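Local coordinates for carbohydrate binding protein, putative, cpb33A (Cellvibrio japonicus, PDB 5FJQ), which is a copper-dependent lytic polysaccharide monooxygenase important for efficient use of chitin, represented here by its copper-binding LPMO domain of the AA10 family, at residues A[92-97]-A[157-162]; A[99-104]-A[134-139]. One frame throughout, in Å; residues are numbered along the deposited sequence.

Contact 1 (A[92-97]-A[157-162]); sequences FVWTNT and SIWQRD
W94 and W159 make most of this contact, packing indole against indole between two strands that belong to different sheets of the LPMO core. Strand 88-96 comes from the antiparallel three-stranded sheet, strand 152-161 from the mixed sheet, and the short segments cross at -46° with their axes 10.1 Å apart, as layers of a sandwich do rather than neighbours in a sheet. The aromatic part is edge-to-face: W159 turns its edge to the face of W94, with the planes at 69°. The CB of W159 also sits over that face, offset toward the rim and 4.0 Å from the centroid of the W94 six-membered ring, a CH-pi contact. Beyond it, the benzo end of W159 reaches the amide of N96, OD1 lying 3.7 Å from CZ3 of W159.

One hydrogen bond crosses, from W94 NE1 to S157 OG, 2.8 Å long and bent although OG lies almost in the indole plane. With OG anti to the backbone N (chi1 -173°), the S157 hydroxyl lies at the pyrrole edge of W94. W159 NE1 bonds to T102 OG1, and N96 ND2 to E137 O and S140 OG. Each indole N-H thus meets a hydroxyl, whereas buried N96 OD1 has no hydrogen-bond partner in the model: the contact is mainly aromatic packing with one polar atom left unpaired.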
loop_
_atom_site.group_PDB
_atom_site.type_symbol
_atom_site.label_atom_id
_atom_site.label_comp_id
_atom_site.label_asym_id
_atom_site.label_seq_id
_atom_site.Cartn_x
_atom_site.Cartn_y
_atom_site.Cartn_z
ATOM N N PHE A 92 0.314 -7.490 -9.621
ATOM C CA PHE A 92 0.293 -6.191 -8.934
ATOM C C PHE A 92 1.124 -5.205 -9.734
ATOM O O PHE A 92 2.246 -5.492 -10.174
ATOM C CB PHE A 92 0.840 -6.326 -7.506
ATOM C CG PHE A 92 -0.072 -7.075 -6.576
ATOM C CD1 PHE A 92 -0.159 -8.473 -6.617
ATOM C CD2 PHE A 92 -0.897 -6.404 -5.727
ATOM C CE1 PHE A 92 -1.035 -9.142 -5.768
ATOM C CE2 PHE A 92 -1.788 -7.070 -4.879
ATOM C CZ PHE A 92 -1.854 -8.436 -4.904
ATOM N N VAL A 93 0.560 -4.036 -9.944
ATOM C CA VAL A 93 1.160 -3.153 -10.896
ATOM C C VAL A 93 1.325 -1.842 -10.199
ATOM O O VAL A 93 0.335 -1.347 -9.642
ATOM C CB VAL A 93 0.219 -2.918 -12.123
ATOM C CG1 VAL A 93 0.770 -1.789 -12.987
ATOM C CG2 VAL A 93 -0.036 -4.229 -12.923
ATOM N N TRP A 94 2.536 -1.290 -10.296
ATOM C CA TRP A 94 2.823 0.046 -9.751
ATOM C C TRP A 94 2.843 0.967 -10.954
ATOM O O TRP A 94 3.573 0.720 -11.909
ATOM C CB TRP A 94 4.180 0.134 -9.033
ATOM C CG TRP A 94 4.231 -0.371 -7.605
ATOM C CD1 TRP A 94 4.281 -1.649 -7.237
ATOM C CD2 TRP A 94 4.375 0.404 -6.389
ATOM N NE1 TRP A 94 4.348 -1.794 -5.868
ATOM C CE2 TRP A 94 4.444 -0.537 -5.310
ATOM C CE3 TRP A 94 4.439 1.786 -6.099
ATOM C CZ2 TRP A 94 4.568 -0.152 -3.990
ATOM C CZ3 TRP A 94 4.567 2.172 -4.794
ATOM C CH2 TRP A 94 4.603 1.207 -3.719
ATOM N N THR A 95 2.015 1.999 -10.917
ATOM C CA THR A 95 2.099 3.057 -11.901
ATOM C C THR A 95 2.953 4.143 -11.274
ATOM O O THR A 95 2.570 4.773 -10.282
ATOM C CB THR A 95 0.708 3.587 -12.285
ATOM O OG1 THR A 95 0.018 2.513 -12.908
ATOM C CG2 THR A 95 0.847 4.735 -13.278
ATOM N N ASN A 96 4.129 4.316 -11.860
ATOM C CA ASN A 96 5.101 5.250 -11.425
ATOM C C ASN A 96 4.982 6.589 -12.146
ATOM O O ASN A 96 5.077 6.636 -13.363
ATOM C CB ASN A 96 6.491 4.622 -11.583
ATOM C CG ASN A 96 6.595 3.341 -10.797
ATOM O OD1 ASN A 96 5.783 3.137 -9.894
ATOM N ND2 ASN A 96 7.467 2.420 -11.224
ATOM N N THR A 97 4.781 7.667 -11.396
ATOM C CA THR A 97 4.714 8.998 -12.026
ATOM C C THR A 97 6.101 9.519 -12.264
ATOM O O THR A 97 6.319 10.289 -13.194
ATOM C CB THR A 97 3.905 9.983 -11.164
ATOM O OG1 THR A 97 4.580 10.199 -9.878
ATOM C CG2 THR A 97 2.451 9.442 -11.046
ATOM N N SER A 157 2.403 -3.276 -0.164
ATOM C CA SER A 157 3.595 -3.145 -1.004
ATOM C C SER A 157 4.492 -1.967 -0.658
ATOM O O SER A 157 4.026 -0.839 -0.341
ATOM C CB SER A 157 3.164 -3.042 -2.495
ATOM O OG SER A 157 4.289 -3.074 -3.359
ATOM N N ILE A 158 5.812 -2.186 -0.750
ATOM C CA ILE A 158 6.761 -1.176 -0.384
ATOM C C ILE A 158 7.776 -1.093 -1.488
ATOM O O ILE A 158 8.331 -2.133 -1.966
ATOM C CB ILE A 158 7.604 -1.567 0.863
ATOM C CG1 ILE A 158 6.738 -1.754 2.105
ATOM C CG2 ILE A 158 8.721 -0.540 1.094
ATOM C CD1 ILE A 158 7.551 -1.921 3.396
ATOM N N TRP A 159 8.007 0.133 -1.923
ATOM C CA TRP A 159 8.981 0.420 -2.969
ATOM C C TRP A 159 10.183 1.088 -2.369
ATOM O O TRP A 159 10.070 2.251 -1.883
ATOM C CB TRP A 159 8.327 1.317 -4.053
ATOM C CG TRP A 159 9.269 1.695 -5.146
ATOM C CD1 TRP A 159 10.493 1.136 -5.416
ATOM C CD2 TRP A 159 9.058 2.710 -6.156
ATOM N NE1 TRP A 159 11.074 1.765 -6.531
ATOM C CE2 TRP A 159 10.228 2.749 -6.969
ATOM C CE3 TRP A 159 8.052 3.654 -6.376
ATOM C CZ2 TRP A 159 10.374 3.629 -8.052
ATOM C CZ3 TRP A 159 8.179 4.538 -7.496
ATOM C CH2 TRP A 159 9.353 4.530 -8.290
ATOM N N GLN A 160 11.322 0.383 -2.404
ATOM C CA GLN A 160 12.584 0.915 -1.884
ATOM C C GLN A 160 13.431 1.384 -3.113
ATOM O O GLN A 160 13.842 0.573 -3.957
ATOM C CB GLN A 160 13.341 -0.109 -0.948
ATOM C CG GLN A 160 14.728 0.345 -0.456
ATOM C CD GLN A 160 14.687 1.479 0.524
ATOM O OE1 GLN A 160 14.274 1.317 1.709
ATOM N NE2 GLN A 160 15.188 2.626 0.085
ATOM N N ARG A 161 13.579 2.715 -3.198
ATOM C CA ARG A 161 14.422 3.423 -4.169
ATOM C C ARG A 161 15.889 3.067 -3.837
ATOM O O ARG A 161 16.267 2.964 -2.649
ATOM C CB ARG A 161 14.157 4.937 -4.073
ATOM C CG ARG A 161 15.016 5.815 -4.986
ATOM C CD ARG A 161 14.465 7.226 -5.013
ATOM N NE ARG A 161 15.150 8.068 -6.002
ATOM C CZ ARG A 161 15.093 9.404 -5.990
ATOM N NH1 ARG A 161 14.366 10.000 -5.055
ATOM N NH2 ARG A 161 15.748 10.140 -6.887
ATOM N N ASP A 162 16.711 2.839 -4.861
ATOM C CA ASP A 162 18.071 2.334 -4.624
ATOM C C ASP A 162 19.013 3.422 -4.129
ATOM O O ASP A 162 19.430 4.264 -4.920
ATOM C CB ASP A 162 18.626 1.737 -5.903
ATOM C CG ASP A 162 19.874 0.956 -5.652
ATOM O OD1 ASP A 162 20.698 1.377 -4.848
ATOM O OD2 ASP A 162 19.997 -0.109 -6.245
#

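Contact 2 (A[99-104]-A[134-139]); sequences AHKTKY and ADQEWV. With CU (copper (II) ion), chain D.
This is a surface contact between two loop-like segments, joined by a single antiparallel beta bridge, at the copper-binding edge of the LPMO domain. Segment 99-104 leads into strand 102-109 and carries H100, while 134-139 belongs to the loop between strands 126-130 and 139-146. T102 and A134 form the hydrogen-bonded pair: T102 N to A134 O and A134 N to T102 O are both 2.9 Å. On the far side of this bridge, K103 and Y104 both face Q160 in a classic beta bulge.

Next to the bridge, the K101 side chain is folded near its end (chi4 -84°), which turns NZ to the side-chain carbonyl of Q136, 2.7 Å from OE1 and tilted 30° from the carbonyl plane. The same ammonium makes a long salt bridge of 3.5 Å to D135 OD1, which R165 also engages. Further along, A99 CB packs against Q136 CB at 3.4 Å and lies over one face of the W138 ring, and Q136 CA makes a CA-H...O contact with H100 O.

Two waters link the segments. The first accepts from both H100 N and E137 N; the second lies 2.7 Å from each of T102 OG1, D135 O and E137 OE1, and how its protons are shared among them is not settled. E137 OE1 is also bonded to S140 OG.

The H100 CB points away from 134-139; its backbone meets that loop through the water at N and the CA-H...O contact at O, while its ring turns to the metal. With H1, it completes the histidine-brace copper site familiar in LPMOs, its NE2 standing 1.9 Å from the copper.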
loop_
_atom_site.group_PDB
_atom_site.type_symbol
_atom_site.label_atom_id
_atom_site.label_comp_id
_atom_site.label_asym_id
_atom_site.label_seq_id
_atom_site.Cartn_x
_atom_site.Cartn_y
_atom_site.Cartn_z
ATOM N N ALA A 99 9.857 7.666 -12.315
ATOM C CA ALA A 99 10.704 6.466 -12.166
ATOM C C ALA A 99 11.935 6.688 -11.271
ATOM O O ALA A 99 12.397 7.812 -11.122
ATOM C CB ALA A 99 11.127 5.980 -13.518
ATOM N N HIS A 100 12.440 5.612 -10.663
ATOM C CA HIS A 100 13.620 5.670 -9.837
ATOM C C HIS A 100 14.384 4.350 -10.007
ATOM O O HIS A 100 13.798 3.336 -10.468
ATOM C CB HIS A 100 13.269 5.924 -8.377
ATOM C CG HIS A 100 12.616 7.252 -8.118
ATOM N ND1 HIS A 100 13.165 8.440 -8.539
ATOM C CD2 HIS A 100 11.462 7.578 -7.488
ATOM C CE1 HIS A 100 12.400 9.453 -8.144
ATOM N NE2 HIS A 100 11.345 8.949 -7.528
ATOM N N LYS A 101 15.691 4.365 -9.669
ATOM C CA LYS A 101 16.467 3.117 -9.575
ATOM C C LYS A 101 15.934 2.452 -8.312
ATOM O O LYS A 101 15.620 3.136 -7.372
ATOM C CB LYS A 101 17.983 3.369 -9.519
ATOM C CG LYS A 101 18.487 4.291 -10.610
ATOM C CD LYS A 101 19.903 3.944 -11.023
ATOM C CE LYS A 101 20.226 4.408 -12.446
ATOM N NZ LYS A 101 19.767 3.415 -13.471
ATOM N N THR A 102 15.755 1.130 -8.355
ATOM C CA THR A 102 14.982 0.354 -7.342
ATOM C C THR A 102 15.895 -0.684 -6.701
ATOM O O THR A 102 16.538 -1.482 -7.407
ATOM C CB THR A 102 13.784 -0.370 -8.014
ATOM O OG1 THR A 102 12.883 0.629 -8.516
ATOM C CG2 THR A 102 13.032 -1.266 -7.054
ATOM N N LYS A 103 15.920 -0.679 -5.370
ATOM C CA LYS A 103 16.507 -1.761 -4.578
ATOM C C LYS A 103 15.529 -2.942 -4.580
ATOM O O LYS A 103 15.923 -4.123 -4.786
ATOM C CB LYS A 103 16.816 -1.269 -3.170
ATOM C CG LYS A 103 17.683 -2.225 -2.370
ATOM C CD LYS A 103 19.088 -2.308 -2.932
ATOM C CE LYS A 103 20.069 -1.514 -2.089
ATOM N NZ LYS A 103 21.358 -1.311 -2.803
ATOM N N TYR A 104 14.243 -2.643 -4.420
ATOM C CA TYR A 104 13.177 -3.677 -4.480
ATOM C C TYR A 104 11.748 -3.163 -4.433
ATOM O O TYR A 104 11.461 -2.058 -3.889
ATOM C CB TYR A 104 13.330 -4.687 -3.323
ATOM C CG TYR A 104 13.346 -4.086 -1.944
ATOM C CD1 TYR A 104 12.157 -3.624 -1.332
ATOM C CD2 TYR A 104 14.514 -4.061 -1.211
ATOM C CE1 TYR A 104 12.165 -3.128 -0.043
ATOM C CE2 TYR A 104 14.545 -3.566 0.083
ATOM C CZ TYR A 104 13.373 -3.085 0.662
ATOM O OH TYR A 104 13.441 -2.567 1.909
ATOM N N ALA A 134 15.873 -3.038 -9.705
ATOM C CA ALA A 134 15.448 -2.731 -11.077
ATOM C C ALA A 134 16.061 -1.428 -11.508
ATOM O O ALA A 134 16.359 -0.579 -10.650
ATOM C CB ALA A 134 13.917 -2.602 -11.150
ATOM N N ASP A 135 16.169 -1.218 -12.823
ATOM C CA ASP A 135 16.342 0.174 -13.273
ATOM C C ASP A 135 14.992 0.924 -13.275
ATOM O O ASP A 135 13.987 0.421 -12.726
ATOM C CB ASP A 135 17.072 0.261 -14.599
ATOM C CG ASP A 135 18.450 -0.391 -14.535
ATOM O OD1 ASP A 135 19.235 -0.037 -13.631
ATOM O OD2 ASP A 135 18.716 -1.317 -15.363
ATOM N N GLN A 136 14.982 2.128 -13.855
ATOM C CA GLN A 136 13.779 2.962 -13.810
ATOM C C GLN A 136 12.761 2.304 -14.662
ATOM O O GLN A 136 13.134 1.727 -15.631
ATOM C CB GLN A 136 14.052 4.370 -14.302
ATOM C CG GLN A 136 15.105 5.072 -13.472
ATOM C CD GLN A 136 16.428 5.153 -14.209
ATOM O OE1 GLN A 136 17.270 4.223 -14.207
ATOM N NE2 GLN A 136 16.598 6.264 -14.901
ATOM N N GLU A 137 11.506 2.352 -14.249
ATOM C CA GLU A 137 10.418 1.708 -14.892
ATOM C C GLU A 137 9.266 2.639 -14.777
ATOM O O GLU A 137 8.978 3.090 -13.714
ATOM C CB GLU A 137 10.043 0.469 -14.119
ATOM C CG GLU A 137 10.991 -0.696 -14.412
ATOM C CD GLU A 137 10.709 -1.855 -13.504
ATOM O OE1 GLU A 137 10.593 -1.666 -12.257
ATOM O OE2 GLU A 137 10.628 -2.962 -14.052
ATOM N N TRP A 138 8.606 2.927 -15.885
ATOM C CA TRP A 138 7.393 3.669 -15.790
ATOM C C TRP A 138 6.283 2.863 -15.168
ATOM O O TRP A 138 5.360 3.416 -14.537
ATOM C CB TRP A 138 7.006 4.171 -17.192
ATOM C CG TRP A 138 7.945 5.263 -17.663
ATOM C CD1 TRP A 138 8.820 5.208 -18.724
ATOM C CD2 TRP A 138 8.124 6.560 -17.050
ATOM N NE1 TRP A 138 9.506 6.403 -18.821
ATOM C CE2 TRP A 138 9.100 7.247 -17.808
ATOM C CE3 TRP A 138 7.537 7.214 -15.933
ATOM C CZ2 TRP A 138 9.502 8.571 -17.494
ATOM C CZ3 TRP A 138 7.936 8.514 -15.618
ATOM C CH2 TRP A 138 8.912 9.180 -16.394
ATOM N N VAL A 139 6.322 1.549 -15.406
ATOM C CA VAL A 139 5.333 0.669 -14.863
ATOM C C VAL A 139 6.088 -0.528 -14.309
ATOM O O VAL A 139 7.018 -1.043 -14.946
ATOM C CB VAL A 139 4.301 0.178 -15.894
ATOM C CG1 VAL A 139 3.271 -0.661 -15.157
ATOM C CG2 VAL A 139 3.575 1.348 -16.585
HETATM CU CU CU D . 9.752 9.663 -6.759
HETATM O O HOH W 1 11.037 3.130 -11.282
HETATM O O HOH W 2 11.940 0.378 -11.019
#

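How the contacts relate
The centres of contacts 1 and 2 are about 8 Å apart, and contact 2 is nested within the chain loop that contact 1 closes. Neighbouring strands 152-161 and 102-109 carry the two into the same mixed sheet: D162 N lies 2.8 Å from K101 O and Q160 O 2.8 Å from K103 N, both probable hydrogen bonds. At the other end, T97 O packs against W138 CZ3. Both contacts lie close to the copper site. H100 of contact 2 binds the metal directly, whereas the W159 side chain of contact 1 comes, nearest atoms, within about 4 Å of that of H100 and about 5 Å of the metal, putting the buried aromatic core just behind the site.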